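Local atomic coordinates of adenosyl-chloride synthase (Thermotoga maritima, PDB entry 2ZBV), a protein that probably uses S-adenosyl-L-methionine as substrate, as a member of the SAM hydrolase and SAM-dependent halogenase family, and binds adenosine. Residues A[57-68]-A[84-95]. Numbering follows the deposited sequence.
Sequences FPPSTVFLVVVD and NDQYFVAPDNGV. With ADN (adenosine), chain D.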
loop_
_atom_site.group_PDB
_atom_site.type_symbol
_atom_site.label_atom_id
_atom_site.label_comp_id
_atom_site.label_asym_id
_atom_site.label_seq_id
_atom_site.Cartn_x
_atom_site.Cartn_y
_atom_site.Cartn_z
ATOM N N PHE A 57 -2.712 -0.744 19.717
ATOM C CA PHE A 57 -1.337 -1.229 19.859
ATOM C C PHE A 57 -1.099 -1.433 21.355
ATOM O O PHE A 57 -1.653 -0.713 22.182
ATOM C CB PHE A 57 -0.335 -0.213 19.296
ATOM C CG PHE A 57 -0.177 -0.279 17.800
ATOM C CD1 PHE A 57 0.919 -0.919 17.233
ATOM C CD2 PHE A 57 -1.126 0.298 16.959
ATOM C CE1 PHE A 57 1.078 -0.985 15.849
ATOM C CE2 PHE A 57 -0.981 0.239 15.568
ATOM C CZ PHE A 57 0.126 -0.405 15.010
ATOM N N PRO A 58 -0.271 -2.420 21.725
ATOM C CA PRO A 58 0.004 -2.686 23.138
ATOM C C PRO A 58 0.966 -1.705 23.796
ATOM O O PRO A 58 1.615 -0.901 23.123
ATOM C CB PRO A 58 0.568 -4.102 23.106
ATOM C CG PRO A 58 1.386 -4.080 21.843
ATOM C CD PRO A 58 0.436 -3.384 20.859
ATOM N N PRO A 59 1.049 -1.742 25.138
ATOM C CA PRO A 59 1.971 -0.830 25.824
ATOM C C PRO A 59 3.377 -1.201 25.368
ATOM O O PRO A 59 3.606 -2.337 24.962
ATOM C CB PRO A 59 1.732 -1.140 27.303
ATOM C CG PRO A 59 1.294 -2.572 27.285
ATOM C CD PRO A 59 0.349 -2.606 26.102
ATOM N N SER A 60 4.296 -0.240 25.420
ATOM C CA SER A 60 5.690 -0.431 25.006
ATOM C C SER A 60 5.905 -0.317 23.502
ATOM O O SER A 60 7.027 -0.454 23.021
ATOM C CB SER A 60 6.232 -1.780 25.490
ATOM O OG SER A 60 6.405 -1.771 26.898
ATOM N N THR A 61 4.828 -0.080 22.762
ATOM C CA THR A 61 4.927 0.074 21.320
ATOM C C THR A 61 5.644 1.392 21.067
ATOM O O THR A 61 5.427 2.363 21.787
ATOM C CB THR A 61 3.533 0.170 20.650
ATOM O OG1 THR A 61 2.794 -1.037 20.880
ATOM C CG2 THR A 61 3.679 0.397 19.152
ATOM N N VAL A 62 6.507 1.409 20.057
ATOM C CA VAL A 62 7.227 2.616 19.671
ATOM C C VAL A 62 6.607 3.087 18.352
ATOM O O VAL A 62 6.561 2.337 17.386
ATOM C CB VAL A 62 8.731 2.344 19.434
ATOM C CG1 VAL A 62 9.394 3.593 18.871
ATOM C CG2 VAL A 62 9.413 1.939 20.749
ATOM N N PHE A 63 6.126 4.323 18.324
ATOM C CA PHE A 63 5.510 4.874 17.124
ATOM C C PHE A 63 6.449 5.817 16.377
ATOM O O PHE A 63 7.005 6.749 16.957
ATOM C CB PHE A 63 4.225 5.621 17.493
ATOM C CG PHE A 63 3.123 4.726 18.001
ATOM C CD1 PHE A 63 2.224 4.134 17.117
ATOM C CD2 PHE A 63 2.986 4.474 19.367
ATOM C CE1 PHE A 63 1.194 3.301 17.583
ATOM C CE2 PHE A 63 1.959 3.641 19.846
ATOM C CZ PHE A 63 1.062 3.055 18.944
ATOM N N LEU A 64 6.630 5.558 15.090
ATOM C CA LEU A 64 7.478 6.394 14.243
ATOM C C LEU A 64 6.505 7.259 13.454
ATOM O O LEU A 64 5.860 6.779 12.531
ATOM C CB LEU A 64 8.299 5.512 13.312
ATOM C CG LEU A 64 9.172 6.182 12.246
ATOM C CD1 LEU A 64 10.105 7.218 12.861
ATOM C CD2 LEU A 64 9.963 5.082 11.554
ATOM N N VAL A 65 6.388 8.527 13.842
ATOM C CA VAL A 65 5.435 9.429 13.213
ATOM C C VAL A 65 6.140 10.571 12.499
ATOM O O VAL A 65 6.681 11.471 13.137
ATOM C CB VAL A 65 4.475 10.010 14.271
ATOM C CG1 VAL A 65 3.331 10.768 13.592
ATOM C CG2 VAL A 65 3.948 8.883 15.153
ATOM N N VAL A 66 6.112 10.538 11.173
ATOM C CA VAL A 66 6.787 11.559 10.400
ATOM C C VAL A 66 5.959 12.274 9.333
ATOM O O VAL A 66 5.866 11.830 8.185
ATOM C CB VAL A 66 8.068 10.989 9.728
ATOM C CG1 VAL A 66 8.877 12.119 9.100
ATOM C CG2 VAL A 66 8.921 10.254 10.759
ATOM N N VAL A 67 5.352 13.380 9.750
ATOM C CA VAL A 67 4.591 14.294 8.887
ATOM C C VAL A 67 5.371 15.512 9.358
ATOM O O VAL A 67 5.065 16.119 10.388
ATOM C CB VAL A 67 3.117 14.381 9.289
ATOM C CG1 VAL A 67 2.384 15.350 8.361
ATOM C CG2 VAL A 67 2.484 12.996 9.209
ATOM N N ASP A 68 6.396 15.851 8.590
ATOM C CA ASP A 68 7.340 16.877 8.999
ATOM C C ASP A 68 7.672 17.962 7.967
ATOM O O ASP A 68 8.764 17.986 7.413
ATOM C CB ASP A 68 8.588 16.089 9.426
ATOM C CG ASP A 68 9.640 16.925 10.090
ATOM O OD1 ASP A 68 9.328 18.023 10.598
ATOM O OD2 ASP A 68 10.792 16.438 10.118
ATOM N N ASN A 84 0.468 5.826 29.329
ATOM C CA ASN A 84 -0.079 4.496 29.078
ATOM C C ASN A 84 1.059 3.604 28.589
ATOM O O ASN A 84 0.839 2.525 28.040
ATOM C CB ASN A 84 -1.215 4.555 28.042
ATOM C CG ASN A 84 -0.740 5.004 26.677
ATOM O OD1 ASN A 84 0.099 5.893 26.571
ATOM N ND2 ASN A 84 -1.286 4.398 25.623
ATOM N N ASP A 85 2.283 4.085 28.791
ATOM C CA ASP A 85 3.489 3.354 28.425
ATOM C C ASP A 85 3.767 3.144 26.944
ATOM O O ASP A 85 4.253 2.087 26.551
ATOM C CB ASP A 85 3.509 1.998 29.130
ATOM C CG ASP A 85 3.784 2.122 30.612
ATOM O OD1 ASP A 85 3.578 1.122 31.340
ATOM O OD2 ASP A 85 4.214 3.215 31.047
ATOM N N GLN A 86 3.460 4.140 26.122
ATOM C CA GLN A 86 3.752 4.034 24.695
ATOM C C GLN A 86 4.776 5.106 24.328
ATOM O O GLN A 86 4.855 6.151 24.980
ATOM C CB GLN A 86 2.482 4.197 23.855
ATOM C CG GLN A 86 1.518 3.033 23.992
ATOM C CD GLN A 86 0.361 3.120 23.020
ATOM O OE1 GLN A 86 -0.196 4.193 22.805
ATOM N NE2 GLN A 86 -0.016 1.983 22.437
ATOM N N TYR A 87 5.547 4.851 23.277
ATOM C CA TYR A 87 6.580 5.791 22.854
ATOM C C TYR A 87 6.321 6.378 21.468
ATOM O O TYR A 87 5.876 5.670 20.562
ATOM C CB TYR A 87 7.936 5.092 22.887
ATOM C CG TYR A 87 8.295 4.580 24.266
ATOM C CD1 TYR A 87 8.850 5.431 25.224
ATOM C CD2 TYR A 87 8.046 3.254 24.626
ATOM C CE1 TYR A 87 9.151 4.975 26.512
ATOM C CE2 TYR A 87 8.341 2.787 25.913
ATOM C CZ TYR A 87 8.893 3.653 26.850
ATOM O OH TYR A 87 9.178 3.204 28.123
ATOM N N PHE A 88 6.609 7.674 21.320
ATOM C CA PHE A 88 6.402 8.385 20.056
ATOM C C PHE A 88 7.624 9.166 19.609
ATOM O O PHE A 88 8.055 10.104 20.280
ATOM C CB PHE A 88 5.226 9.348 20.183
ATOM C CG PHE A 88 3.944 8.681 20.579
ATOM C CD1 PHE A 88 3.045 8.239 19.611
ATOM C CD2 PHE A 88 3.661 8.439 21.921
ATOM C CE1 PHE A 88 1.877 7.557 19.975
ATOM C CE2 PHE A 88 2.493 7.758 22.296
ATOM C CZ PHE A 88 1.603 7.317 21.322
ATOM N N VAL A 89 8.169 8.761 18.469
ATOM C CA VAL A 89 9.327 9.400 17.864
ATOM C C VAL A 89 8.766 10.302 16.764
ATOM O O VAL A 89 8.223 9.808 15.770
ATOM C CB VAL A 89 10.252 8.343 17.248
ATOM C CG1 VAL A 89 11.466 9.013 16.598
ATOM C CG2 VAL A 89 10.675 7.352 18.327
ATOM N N ALA A 90 8.891 11.615 16.938
ATOM C CA ALA A 90 8.336 12.546 15.965
ATOM C C ALA A 90 8.860 13.978 16.056
ATOM O O ALA A 90 9.573 14.344 16.994
ATOM C CB ALA A 90 6.823 12.567 16.113
ATOM N N PRO A 91 8.522 14.806 15.055
ATOM C CA PRO A 91 8.967 16.198 15.080
ATOM C C PRO A 91 8.072 16.939 16.064
ATOM O O PRO A 91 6.913 16.561 16.267
ATOM C CB PRO A 91 8.751 16.656 13.638
ATOM C CG PRO A 91 7.571 15.836 13.197
ATOM C CD PRO A 91 7.931 14.469 13.744
ATOM N N ASP A 92 8.609 17.983 16.683
ATOM C CA ASP A 92 7.848 18.777 17.642
ATOM C C ASP A 92 6.993 19.809 16.893
ATOM O O ASP A 92 7.210 21.014 17.018
ATOM C CB ASP A 92 8.820 19.479 18.610
ATOM C CG ASP A 92 8.108 20.338 19.639
ATOM O OD1 ASP A 92 7.059 19.902 20.165
ATOM O OD2 ASP A 92 8.601 21.448 19.931
ATOM N N ASN A 93 6.023 19.334 16.114
ATOM C CA ASN A 93 5.164 20.233 15.343
ATOM C C ASN A 93 3.680 20.107 15.668
ATOM O O ASN A 93 2.838 20.626 14.936
ATOM C CB ASN A 93 5.364 19.996 13.844
ATOM C CG ASN A 93 4.994 18.580 13.425
ATOM O OD1 ASN A 93 4.409 17.822 14.206
ATOM N ND2 ASN A 93 5.334 18.220 12.194
ATOM N N GLY A 94 3.355 19.412 16.754
ATOM C CA GLY A 94 1.961 19.266 17.128
ATOM C C GLY A 94 1.306 17.956 16.715
ATOM O O GLY A 94 0.166 17.697 17.098
ATOM N N VAL A 95 2.001 17.123 15.941
ATOM C CA VAL A 95 1.413 15.853 15.519
ATOM C C VAL A 95 1.070 14.940 16.712
ATOM O O VAL A 95 0.149 14.121 16.635
ATOM C CB VAL A 95 2.330 15.102 14.498
ATOM C CG1 VAL A 95 3.629 14.612 15.165
ATOM C CG2 VAL A 95 1.562 13.935 13.885
HETATM O "O5'" ADN D . 11.437 14.453 5.543
HETATM C "C5'" ADN D . 10.120 13.966 5.263
HETATM C "C4'" ADN D . 9.124 15.121 5.335
HETATM O "O4'" ADN D . 9.403 16.152 4.340
HETATM C "C3'" ADN D . 7.666 14.678 5.076
HETATM O "O3'" ADN D . 7.021 14.317 6.296
HETATM C "C2'" ADN D . 7.045 15.912 4.385
HETATM O "O2'" ADN D . 5.968 16.459 5.147
HETATM C "C1'" ADN D . 8.185 16.916 4.225
HETATM N N9 ADN D . 8.102 17.566 2.906
HETATM C C8 ADN D . 8.308 16.960 1.684
HETATM N N7 ADN D . 8.152 17.816 0.722
HETATM C C5 ADN D . 7.837 19.021 1.245
HETATM C C6 ADN D . 7.553 20.306 0.704
HETATM N N6 ADN D . 7.571 20.515 -0.669
HETATM N N1 ADN D . 7.267 21.315 1.557
HETATM C C2 ADN D . 7.246 21.135 2.893
HETATM N N3 ADN D . 7.507 19.943 3.441
HETATM C C4 ADN D . 7.802 18.877 2.665
HETATM O O HOH W 1 7.417 19.619 10.900
#
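Strands 62-66 and 87-91 run parallel, and F63 turns both its N-H and its C=O to strand 87-91, donating to Y87 O and accepting from V89 N at 2.8 Å. Y87 N to T61 O and V65 N to V89 O continue the ladder, and S60 N reaches D85 O at its start.

Among the apolar contacts, the F63 and F88 rings lie side by side, planes 8° apart but slid until they barely overlap, centroids 4.8 Å apart. V65 shares this face, its CG1 meeting V95 CG2 at 3.6 Å. On the opposite face V62 CG1 touches V89 CG2 (4.0 Å).

Q86 crosses the rim of the F63 ring, amide and ring planes 72° apart. Its CG lies anti to the carbonyl carbon (chi1 -69°) and the chain then extends, carrying NE2 to a weak bond with P58 O (3.4 Å) and a further one with S54 O; OE1 accepts from N84 ND2, which comes from above the carbonyl plane, while N84 OD1 bonds to T82 OG1. A leucine here would probably leave the S54 carbonyl without this donor and the N84 amide without its acceptor.

At the other end N93 ND2 donates to V67 O (2.8 Å), in the carbonyl plane, while its OD1 closes an Asx turn with V95 N. A water joins ND2 to D68 OD1; OD2 pairs with R75, and D68 N holds adenosine O3' at 2.8 Å.

Strands 2-6 and 77-82 flank the pair in the mixed N-terminal sheet. Helix 43-54 packs on F63 and V65, helix 127-140 on L64 and V89, and the C-terminal end of strand 62-66 leads into the adenosine pocket, which the third subunit completes.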